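Side-chain contacts in acyl-CoA dehydrogenase (Thermus thermophilus, PDB 2Z1Q), which probably catalyses the FAD-dependent dehydrogenation of 2,3-saturated acyl-CoA thioesters to 2,3-dehydroacyl-CoA, with reduction of an electron acceptor: residues His56-Leu59 with Glu60-Val63; Ser101-Gly104 with Gly105-Val108; Gly117-Pro120 with Leu121-Gly125; Gly154-Ala157 with Leu158-Lys161; Leu260-Gly263 with Arg264-Gly268. All coordinates share one frame; numbering follows the deposited sequence.

Interaction 1. Residues His56-Leu59 with Glu60-Val63; sequences HGEL and ELNV
The carboxylate planes of Glu58 and Glu60 are turned 58° against each other, and neither group stacks on the other. Between them sits water 1, which donates one hydrogen to Glu58 OE2 at 2.6 Å and the other to Glu60 OE1 at 2.7 Å. The chain here turns out of the loop after helix 30-54 and into helix 62-71. Glu58 is the centre of an inverse gamma turn, and a short 3-10 turn follows it. Glu60 reaches back toward the start of this turn because CG lies between the backbone N and the carbonyl carbon (chi1 66°) and the chain then bends at chi2 (-83°). That fold brings Glu60 OE1 to 3.6 Å from Glu58 CG, over the aliphatic part of its neighbour. Two acidic groups this close would be expected to repel, and the shared water probably eases this by offering a hydrogen to each. Glu58 OE2 also has a salt bridge to Arg53 near the end of helix 30-54, so its charge has an opposite partner. Leu61 also touches Glu58: its CD2 branch lies 3.8 Å from Glu58 CB, and the side chain packs on Arg53 and Met54 as well. Leu59 points out of the turn and rests on Glu219, away from the two acids. Two backbone bonds carry the chain round into the helix. Asn62 N gives its hydrogen to Leu59 O at 3.0 Å, and Leu61 N reaches Glu58 O at 3.2 Å.

Interaction 2. Residues Ser101-Gly104 with Gly105-Val108; sequences SGSG and GFSV
A type II' beta turn from Ser103 to Phe106 swings the chain out of the loop after helix 90-99 and into helix 106-117. Gly104 takes the second position of the turn with positive phi, and the closing bond, Phe106 N to Ser103 O at 3.3 Å, is weak. Gly104 O does more of the work, accepting from Ser107 N at 2.9 Å and from Ser107 OG at 2.6 Å, the two donors coming in from opposite faces of its plane. Ser107 can do both because its OG sits between its own backbone N and carbonyl carbon (chi1 60°), folded back toward the turn. Ser103 CB lies in the ring plane of Phe106, 3.8 Å from CD2 at the ring edge, while Ser103 OG is hydrogen-bonded to Leu100 O. The Phe106 ring itself runs away from the turn to pack on Val47, Leu65 and Met66. With an alanine at Ser107 the shorter of the two bonds is gone, and Gly104 O would probably be held less firmly by the backbone N-H that remains. Two donors on one oxygen imply that a single helix residue, Ser107, holds the turn through both its backbone and its side chain.

Interaction 3. Residues Gly117-Pro120 with Leu121-Gly125; sequences GTLP and LVYFG
Three successive backbone bonds of the i to i+4 kind wind helix 119-124: Val122 N to Thr118 O at 3.2 Å, Tyr123 N to Leu119 O at 2.7 Å and Phe124 N to Pro120 O at 2.9 Å. On one side of the helix Leu119 and Tyr123 run side by side in the same direction. The CG methine of Leu119 stands over one face of the tyrosine ring, 4.3 Å from its centroid and displaced toward the rim, in a CH-pi contact. With Tyr123 CG anti to the carbonyl carbon (chi1 -70°), the ring is carried back alongside Leu119. One residue earlier, the methyls Thr118 CG2 and Val122 CG2 touch at 3.9 Å, while Thr118 OG1 is turned back to His113 O in the preceding helix. Phe124 presents its ring edge to Pro120 O, which lies in the ring plane. Proline has no N-H to give, and it sits in the first turn, where a helix asks for none. Water 2 takes a weak bond from Leu121 N and donates to Gly117 O, at 3.0 Å, bridging the join with helix 106-117. Gly125 is the first residue to leave helical angles. This is a short helix of the all-helical N-terminal domain of the acyl-CoA dehydrogenase fold, wedged against helix 252-288 through Val262 and Ile255, with the side chain of Pro120 about 4 Å from that of the FAD-binding Tyr146.

Interaction 4. Residues Gly154-Ala157 with Leu158-Lys161; sequences GSDA and LAAK. With FAD (flavin-adenine dinucleotide), chain D.
Asp156 lays its carboxylate beside the methyl of Ala159, OD1 coming to 3.6 Å from Ala159 CB. The group gets there with CG anti to the backbone N (chi1 -174°), which carries it forward along the chain. Asp156 OD2 accepts a hydrogen from water 3 at 2.7 Å, and the same water takes the hydrogen of Leu158 N at 3.0 Å. The carboxylate therefore holds a backbone N-H through one water as the chain enters its short 3-10 turn. Behind that turn, Ala160 N bonds to Ala157 O at 2.9 Å. Just upstream, the same loop lies on the cofactor. Gly154 CA is 3.2 Å from O2P of FAD, so close that any side chain pointing from this position would run into the phosphate. Ser155, part of the FAD-binding site, sets CB 3.7 Å from C8A of the adenine. The second subunit covers this side too, its Phe292 packing on Ser155 and its Gln291 on Asp156. The turn belongs to the loop between strands 144-147 and 163-166 of the middle, beta domain. Lys196 NZ, on strand 190-197 between these two, is hydrogen-bonded to Leu158 O, while the Leu158 side chain packs on His253 and Phe257 of helix 252-288.

Interaction 5. Residues Leu260-Gly263 with Arg264-Gly268; sequences LNVG and RYKLG
Water 4 is gripped from two sides, donating to Asn261 OD1 and accepting from Arg264 NH2, each at 2.7 Å. It ties together two side chains of the long helix 252-288, which begins the helical C-terminal domain of the acyl-CoA dehydrogenase fold. The water lies in the plane of the Arg264 guanidinium, at its edge. Over the centre of one face of that group stands Leu260 CB, and the leucine methyls CD1 and CD2 are each 4.0 Å from Arg264 NH1. Arg264 NE bonds elsewhere, to Glu398 O, and Asn261 ND2 to Glu345 OE1, so the water link is one of several fixing these buried polar ends. The next residue, Tyr265, folds its ring back along the helix. Its CG lies between the backbone N and the carbonyl carbon (chi1 65°), which puts one ring face against Val262, with Val262 O 3.6 Å above the ring centre. Tyr265 CE2 approaches Val262 CA to 3.4 Å, and the phenol OH lies 3.6 Å from Val262 CG2. Outside the helix the ring packs on Thr94 and Ile354. An alanine in place of Tyr265 would probably leave Val262 without its flat cover and open a gap between this helix and helices 90-99 and 348-372. Lys266 runs beside the same valine. Lys266 N bonds to Val262 O at 3.0 Å, and the side chain bends at chi3 toward Thr114, which NZ meets in a weak hydrogen bond. On the way, Lys266 CD brushes Val262 CG1 at 3.6 Å.

From the N terminus the five contacts follow in series; each closes a local turn, and none nests in or crosses another. Interaction 1 turns the chain from helix 30-54 into helix 62-71, and interaction 2 from helix 90-99 into helix 106-117. These two touch where Asn62 packs on Phe106. Interaction 3 forms the next short helix of the N-terminal domain. Interaction 4 lies in the FAD-binding loop of the middle domain, touching none of the others. Interaction 5 sits on helix 252-288 of the C-terminal domain and meets interaction 3 directly: Val262 CG2 is 3.7 Å from Tyr123 OH, and Leu119 also packs on Val262, joining the two helical domains.

Interaction 1. Residues His56-Leu59 with Glu60-Val63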
# COMPACT_ATOMS: atom_id res chain seq x y z
N HIS B 56 -1.07 18.41 -15.46
CA HIS B 56 -1.70 19.63 -15.02
C HIS B 56 -2.69 20.20 -16.00
O HIS B 56 -2.83 21.43 -16.12
CB HIS B 56 -0.64 20.66 -14.69
CG HIS B 56 0.11 20.35 -13.44
ND1 HIS B 56 0.08 21.17 -12.34
CD2 HIS B 56 0.90 19.30 -13.11
CE1 HIS B 56 0.81 20.64 -11.38
NE2 HIS B 56 1.33 19.51 -11.82
N GLY B 57 -3.37 19.31 -16.72
CA GLY B 57 -4.36 19.78 -17.65
C GLY B 57 -4.17 19.52 -19.13
O GLY B 57 -5.09 18.97 -19.76
N GLU B 58 -3.02 19.91 -19.68
CA GLU B 58 -2.75 19.75 -21.11
C GLU B 58 -2.72 18.32 -21.62
O GLU B 58 -1.72 17.86 -22.18
CB GLU B 58 -1.45 20.46 -21.48
CG GLU B 58 -1.60 21.97 -21.63
CD GLU B 58 -0.28 22.69 -21.79
OE1 GLU B 58 0.51 22.72 -20.83
OE2 GLU B 58 -0.03 23.23 -22.90
N LEU B 59 -3.83 17.62 -21.45
CA LEU B 59 -3.94 16.24 -21.89
C LEU B 59 -3.88 16.10 -23.40
O LEU B 59 -3.61 15.01 -23.91
CB LEU B 59 -5.25 15.62 -21.39
CG LEU B 59 -5.38 15.50 -19.87
CD1 LEU B 59 -6.76 14.95 -19.52
CD2 LEU B 59 -4.26 14.59 -19.35
N GLU B 60 -4.13 17.20 -24.12
CA GLU B 60 -4.10 17.14 -25.57
C GLU B 60 -2.69 16.89 -26.10
O GLU B 60 -2.50 16.57 -27.28
CB GLU B 60 -4.69 18.42 -26.18
CG GLU B 60 -3.88 19.69 -25.93
CD GLU B 60 -4.16 20.32 -24.58
OE1 GLU B 60 -3.82 21.51 -24.41
OE2 GLU B 60 -4.71 19.64 -23.69
N LEU B 61 -1.70 17.03 -25.22
CA LEU B 61 -0.31 16.79 -25.61
C LEU B 61 -0.13 15.30 -25.95
O LEU B 61 0.86 14.92 -26.57
CB LEU B 61 0.63 17.23 -24.49
CG LEU B 61 1.32 18.60 -24.64
CD1 LEU B 61 0.45 19.59 -25.40
CD2 LEU B 61 1.66 19.12 -23.24
N ASN B 62 -1.10 14.47 -25.54
CA ASN B 62 -1.07 13.04 -25.83
C ASN B 62 -1.13 12.81 -27.36
O ASN B 62 -0.58 11.84 -27.87
CB ASN B 62 -2.28 12.31 -25.20
CG ASN B 62 -2.04 11.88 -23.75
OD1 ASN B 62 -2.65 12.43 -22.83
ND2 ASN B 62 -1.18 10.89 -23.55
N VAL B 63 -1.80 13.71 -28.08
CA VAL B 63 -1.94 13.56 -29.53
C VAL B 63 -0.60 13.65 -30.26
O VAL B 63 -0.22 12.73 -30.98
CB VAL B 63 -2.92 14.60 -30.11
CG1 VAL B 63 -3.06 14.42 -31.61
CG2 VAL B 63 -4.28 14.46 -29.44
O HOH W 1 -1.28 22.35 -24.99

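Interaction 2. Residues Ser101-Gly104 with Gly105-Val108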
# COMPACT_ATOMS: atom_id res chain seq x y z
N SER B 101 7.00 2.44 -18.86
CA SER B 101 6.53 2.62 -17.48
C SER B 101 7.15 3.89 -16.89
O SER B 101 6.91 4.22 -15.72
CB SER B 101 6.93 1.42 -16.62
OG SER B 101 8.34 1.37 -16.41
N GLY B 102 7.94 4.60 -17.69
CA GLY B 102 8.56 5.82 -17.21
C GLY B 102 7.89 7.06 -17.77
O GLY B 102 8.27 8.19 -17.45
N SER B 103 6.88 6.84 -18.60
CA SER B 103 6.15 7.92 -19.24
C SER B 103 4.95 8.37 -18.40
O SER B 103 4.20 9.28 -18.80
CB SER B 103 5.70 7.46 -20.63
OG SER B 103 4.80 6.36 -20.54
N GLY B 104 4.77 7.75 -17.24
CA GLY B 104 3.65 8.10 -16.39
C GLY B 104 2.35 7.76 -17.09
O GLY B 104 2.26 6.74 -17.76
N GLY B 105 1.35 8.63 -16.96
CA GLY B 105 0.06 8.36 -17.59
C GLY B 105 0.08 8.06 -19.08
O GLY B 105 -0.82 7.39 -19.59
N PHE B 106 1.09 8.54 -19.79
CA PHE B 106 1.16 8.29 -21.22
C PHE B 106 1.18 6.78 -21.47
O PHE B 106 0.75 6.31 -22.53
CB PHE B 106 2.39 8.95 -21.83
CG PHE B 106 2.54 8.66 -23.29
CD1 PHE B 106 1.66 9.20 -24.22
CD2 PHE B 106 3.52 7.78 -23.72
CE1 PHE B 106 1.75 8.85 -25.57
CE2 PHE B 106 3.62 7.42 -25.05
CZ PHE B 106 2.74 7.95 -25.99
N SER B 107 1.65 6.01 -20.49
CA SER B 107 1.69 4.56 -20.61
C SER B 107 0.27 4.02 -20.84
O SER B 107 0.07 3.10 -21.63
CB SER B 107 2.30 3.95 -19.35
OG SER B 107 1.52 4.28 -18.21
N VAL B 108 -0.72 4.59 -20.14
CA VAL B 108 -2.10 4.14 -20.32
C VAL B 108 -2.59 4.59 -21.71
O VAL B 108 -3.28 3.84 -22.39
CB VAL B 108 -3.02 4.70 -19.20
CG1 VAL B 108 -4.47 4.27 -19.42
CG2 VAL B 108 -2.54 4.18 -17.85

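Interaction 3. Residues Gly117-Pro120 with Leu121-Gly125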
# COMPACT_ATOMS: atom_id res chain seq x y z
N GLY B 117 -7.63 -0.91 -27.98
CA GLY B 117 -8.05 -0.05 -29.08
C GLY B 117 -7.82 -0.58 -30.48
O GLY B 117 -8.65 -0.38 -31.37
N THR B 118 -6.70 -1.26 -30.69
CA THR B 118 -6.37 -1.79 -32.00
C THR B 118 -6.70 -3.28 -32.18
O THR B 118 -7.28 -3.67 -33.19
CB THR B 118 -4.86 -1.56 -32.33
OG1 THR B 118 -4.55 -0.17 -32.23
CG2 THR B 118 -4.54 -2.03 -33.74
N LEU B 119 -6.34 -4.10 -31.19
CA LEU B 119 -6.57 -5.55 -31.26
C LEU B 119 -7.96 -6.02 -31.69
O LEU B 119 -8.09 -7.01 -32.40
CB LEU B 119 -6.21 -6.22 -29.93
CG LEU B 119 -4.80 -6.82 -29.85
CD1 LEU B 119 -3.80 -5.86 -30.43
CD2 LEU B 119 -4.45 -7.14 -28.41
N PRO B 120 -9.02 -5.33 -31.24
CA PRO B 120 -10.35 -5.78 -31.66
C PRO B 120 -10.44 -5.80 -33.19
O PRO B 120 -10.91 -6.78 -33.77
CB PRO B 120 -11.27 -4.76 -31.01
CG PRO B 120 -10.53 -4.43 -29.73
CD PRO B 120 -9.12 -4.26 -30.24
N LEU B 121 -9.98 -4.73 -33.84
CA LEU B 121 -10.00 -4.66 -35.29
C LEU B 121 -9.09 -5.73 -35.90
O LEU B 121 -9.45 -6.37 -36.88
CB LEU B 121 -9.56 -3.27 -35.77
CG LEU B 121 -10.69 -2.26 -36.05
CD1 LEU B 121 -10.13 -0.85 -36.07
CD2 LEU B 121 -11.35 -2.60 -37.37
N VAL B 122 -7.92 -5.93 -35.30
CA VAL B 122 -6.98 -6.94 -35.80
C VAL B 122 -7.51 -8.36 -35.64
O VAL B 122 -7.26 -9.22 -36.48
CB VAL B 122 -5.63 -6.85 -35.08
CG1 VAL B 122 -4.73 -8.00 -35.51
CG2 VAL B 122 -4.96 -5.51 -35.39
N TYR B 123 -8.25 -8.62 -34.57
CA TYR B 123 -8.77 -9.95 -34.31
C TYR B 123 -10.08 -10.27 -35.04
O TYR B 123 -10.26 -11.38 -35.54
CB TYR B 123 -8.98 -10.17 -32.81
CG TYR B 123 -7.71 -10.29 -31.99
CD1 TYR B 123 -7.76 -10.33 -30.60
CD2 TYR B 123 -6.46 -10.42 -32.61
CE1 TYR B 123 -6.61 -10.51 -29.83
CE2 TYR B 123 -5.30 -10.60 -31.85
CZ TYR B 123 -5.38 -10.65 -30.47
OH TYR B 123 -4.24 -10.87 -29.74
N PHE B 124 -11.00 -9.31 -35.09
CA PHE B 124 -12.28 -9.58 -35.74
C PHE B 124 -12.63 -8.61 -36.86
O PHE B 124 -13.67 -8.74 -37.50
CB PHE B 124 -13.41 -9.58 -34.68
CG PHE B 124 -13.19 -10.58 -33.58
CD1 PHE B 124 -12.25 -10.34 -32.57
CD2 PHE B 124 -13.89 -11.79 -33.57
CE1 PHE B 124 -12.00 -11.30 -31.58
CE2 PHE B 124 -13.64 -12.76 -32.56
CZ PHE B 124 -12.70 -12.50 -31.58
N GLY B 125 -11.74 -7.66 -37.12
CA GLY B 125 -12.00 -6.69 -38.16
C GLY B 125 -12.21 -7.32 -39.52
O GLY B 125 -11.42 -8.16 -39.98
O HOH W 2 -10.58 -2.22 -32.70

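Interaction 4. Residues Gly154-Ala157 with Leu158-Lys161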
# COMPACT_ATOMS: atom_id res chain seq x y z
N GLY B 154 -18.81 -3.56 -14.41
CA GLY B 154 -17.37 -3.47 -14.53
C GLY B 154 -16.73 -4.83 -14.71
O GLY B 154 -16.38 -5.21 -15.83
N SER B 155 -16.58 -5.58 -13.62
CA SER B 155 -15.99 -6.90 -13.68
C SER B 155 -16.91 -7.80 -14.48
O SER B 155 -16.47 -8.73 -15.15
CB SER B 155 -15.80 -7.48 -12.28
OG SER B 155 -14.84 -6.74 -11.55
N ASP B 156 -18.20 -7.50 -14.42
CA ASP B 156 -19.17 -8.28 -15.16
C ASP B 156 -19.47 -7.46 -16.42
O ASP B 156 -20.57 -6.94 -16.59
CB ASP B 156 -20.42 -8.48 -14.32
CG ASP B 156 -21.42 -9.40 -14.97
OD1 ASP B 156 -22.49 -9.60 -14.36
OD2 ASP B 156 -21.14 -9.93 -16.06
N ALA B 157 -18.46 -7.35 -17.27
CA ALA B 157 -18.55 -6.59 -18.51
C ALA B 157 -19.76 -6.95 -19.35
O ALA B 157 -20.45 -6.06 -19.86
CB ALA B 157 -17.26 -6.80 -19.33
N LEU B 158 -20.03 -8.24 -19.48
CA LEU B 158 -21.16 -8.69 -20.28
C LEU B 158 -22.51 -8.22 -19.70
O LEU B 158 -23.57 -8.51 -20.25
CB LEU B 158 -21.12 -10.22 -20.42
CG LEU B 158 -19.78 -10.83 -20.88
CD1 LEU B 158 -19.95 -12.34 -21.05
CD2 LEU B 158 -19.29 -10.21 -22.19
N ALA B 159 -22.47 -7.48 -18.60
CA ALA B 159 -23.71 -6.99 -18.01
C ALA B 159 -24.06 -5.62 -18.59
O ALA B 159 -25.10 -5.05 -18.27
CB ALA B 159 -23.58 -6.90 -16.49
N ALA B 160 -23.19 -5.10 -19.45
CA ALA B 160 -23.44 -3.80 -20.06
C ALA B 160 -24.87 -3.74 -20.60
O ALA B 160 -25.38 -4.72 -21.13
CB ALA B 160 -22.44 -3.56 -21.20
N LYS B 161 -25.51 -2.59 -20.45
CA LYS B 161 -26.88 -2.44 -20.94
C LYS B 161 -27.07 -1.45 -22.09
O LYS B 161 -28.20 -1.16 -22.48
CB LYS B 161 -27.85 -2.12 -19.80
CG LYS B 161 -27.47 -0.97 -18.90
CD LYS B 161 -28.45 -0.91 -17.74
CE LYS B 161 -28.03 0.11 -16.70
NZ LYS B 161 -29.06 0.25 -15.62
PA FAD D . -16.36 -2.84 -8.62
O1A FAD D . -15.42 -1.75 -8.66
O2A FAD D . -17.73 -2.88 -9.44
O5B FAD D . -15.79 -4.23 -8.19
C5B FAD D . -15.61 -4.26 -6.77
C4B FAD D . -15.22 -5.71 -6.60
O4B FAD D . -14.79 -6.52 -7.62
C3B FAD D . -14.56 -6.22 -5.23
O3B FAD D . -15.57 -6.40 -4.23
C2B FAD D . -14.00 -7.55 -5.89
O2B FAD D . -13.82 -8.66 -5.00
C1B FAD D . -15.18 -7.58 -6.82
N9A FAD D . -15.61 -8.75 -7.53
C8A FAD D . -16.20 -8.66 -8.76
N7A FAD D . -16.55 -9.82 -9.17
C5A FAD D . -16.20 -10.74 -8.26
C6A FAD D . -16.32 -12.16 -8.16
N6A FAD D . -16.92 -12.86 -9.19
N1A FAD D . -15.84 -12.78 -7.05
C2A FAD D . -15.29 -12.09 -6.04
N3A FAD D . -15.17 -10.78 -6.11
C4A FAD D . -15.60 -10.06 -7.16
N1 FAD D . -12.85 0.46 -19.18
C2 FAD D . -12.89 0.28 -20.52
O2 FAD D . -13.79 -0.41 -20.98
N3 FAD D . -12.00 0.85 -21.37
C4 FAD D . -10.98 1.66 -20.93
O4 FAD D . -10.19 2.16 -21.69
C4X FAD D . -10.88 1.91 -19.47
N5 FAD D . -9.95 2.72 -18.93
C5X FAD D . -9.91 2.97 -17.60
C6 FAD D . -8.94 3.88 -17.04
C7 FAD D . -8.96 4.15 -15.66
C7M FAD D . -7.96 5.13 -15.08
C8 FAD D . -9.92 3.52 -14.81
C8M FAD D . -9.98 3.79 -13.32
C9 FAD D . -10.84 2.64 -15.33
C9A FAD D . -10.87 2.34 -16.73
N10 FAD D . -11.85 1.47 -17.25
C10 FAD D . -11.91 1.24 -18.61
C1' FAD D . -12.77 0.91 -16.30
C2' FAD D . -12.46 -0.54 -15.87
O2' FAD D . -12.60 -1.43 -16.96
C3' FAD D . -13.49 -0.74 -14.80
O3' FAD D . -13.21 0.22 -13.74
C4' FAD D . -13.49 -2.10 -14.16
O4' FAD D . -13.78 -3.17 -15.07
C5' FAD D . -14.52 -1.91 -13.11
O5' FAD D . -14.71 -2.96 -12.31
P FAD D . -15.62 -2.25 -11.20
O1P FAD D . -14.90 -1.03 -10.75
O2P FAD D . -17.06 -1.81 -11.82
O3P FAD D . -15.71 -3.37 -10.02
O HOH W 3 -19.29 -10.62 -17.84

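Interaction 5. Residues Leu260-Gly263 with Arg264-Gly268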
# COMPACT_ATOMS: atom_id res chain seq x y z
N LEU B 260 -8.04 -9.27 -23.35
CA LEU B 260 -7.58 -9.35 -21.97
C LEU B 260 -6.28 -10.13 -21.82
O LEU B 260 -5.46 -9.79 -20.96
CB LEU B 260 -8.66 -9.96 -21.06
CG LEU B 260 -9.72 -9.00 -20.49
CD1 LEU B 260 -10.94 -9.78 -20.00
CD2 LEU B 260 -9.10 -8.17 -19.37
N ASN B 261 -6.06 -11.17 -22.63
CA ASN B 261 -4.82 -11.94 -22.50
C ASN B 261 -3.59 -11.09 -22.77
O ASN B 261 -2.59 -11.19 -22.05
CB ASN B 261 -4.81 -13.16 -23.43
CG ASN B 261 -5.81 -14.22 -23.03
OD1 ASN B 261 -6.13 -14.39 -21.85
ND2 ASN B 261 -6.31 -14.96 -24.02
N VAL B 262 -3.65 -10.25 -23.80
CA VAL B 262 -2.52 -9.40 -24.15
C VAL B 262 -2.37 -8.28 -23.14
O VAL B 262 -1.26 -7.94 -22.71
CB VAL B 262 -2.72 -8.81 -25.54
CG1 VAL B 262 -1.65 -7.76 -25.82
CG2 VAL B 262 -2.69 -9.92 -26.57
N GLY B 263 -3.50 -7.69 -22.76
CA GLY B 263 -3.44 -6.61 -21.80
C GLY B 263 -2.80 -7.06 -20.51
O GLY B 263 -2.05 -6.30 -19.90
N ARG B 264 -3.05 -8.29 -20.10
CA ARG B 264 -2.47 -8.76 -18.85
C ARG B 264 -0.97 -8.94 -18.87
O ARG B 264 -0.28 -8.51 -17.94
CB ARG B 264 -3.16 -10.04 -18.40
CG ARG B 264 -4.60 -9.81 -17.97
CD ARG B 264 -5.37 -11.11 -17.83
NE ARG B 264 -6.74 -10.85 -17.38
CZ ARG B 264 -7.73 -11.74 -17.41
NH1 ARG B 264 -8.94 -11.40 -16.98
NH2 ARG B 264 -7.51 -12.96 -17.88
N TYR B 265 -0.42 -9.56 -19.91
CA TYR B 265 1.02 -9.71 -19.85
C TYR B 265 1.76 -8.41 -20.14
O TYR B 265 2.86 -8.22 -19.63
CB TYR B 265 1.50 -10.85 -20.75
CG TYR B 265 1.29 -10.67 -22.22
CD1 TYR B 265 2.06 -9.76 -22.95
CD2 TYR B 265 0.38 -11.46 -22.89
CE1 TYR B 265 1.93 -9.66 -24.33
CE2 TYR B 265 0.23 -11.38 -24.27
CZ TYR B 265 1.01 -10.48 -24.98
OH TYR B 265 0.91 -10.46 -26.36
N LYS B 266 1.16 -7.52 -20.93
CA LYS B 266 1.82 -6.24 -21.21
C LYS B 266 1.79 -5.40 -19.93
O LYS B 266 2.73 -4.66 -19.64
CB LYS B 266 1.11 -5.49 -22.37
CG LYS B 266 1.24 -6.20 -23.73
CD LYS B 266 0.77 -5.33 -24.89
CE LYS B 266 1.63 -4.07 -25.01
NZ LYS B 266 1.17 -3.18 -26.12
N LEU B 267 0.73 -5.52 -19.14
CA LEU B 267 0.64 -4.78 -17.89
C LEU B 267 1.67 -5.34 -16.90
O LEU B 267 2.34 -4.59 -16.17
CB LEU B 267 -0.77 -4.91 -17.31
CG LEU B 267 -1.00 -4.20 -15.98
CD1 LEU B 267 -0.74 -2.72 -16.16
CD2 LEU B 267 -2.41 -4.43 -15.51
N GLY B 268 1.81 -6.67 -16.89
CA GLY B 268 2.78 -7.30 -16.03
C GLY B 268 4.16 -6.77 -16.38
O GLY B 268 4.98 -6.55 -15.48
O HOH W 4 -5.36 -13.75 -19.29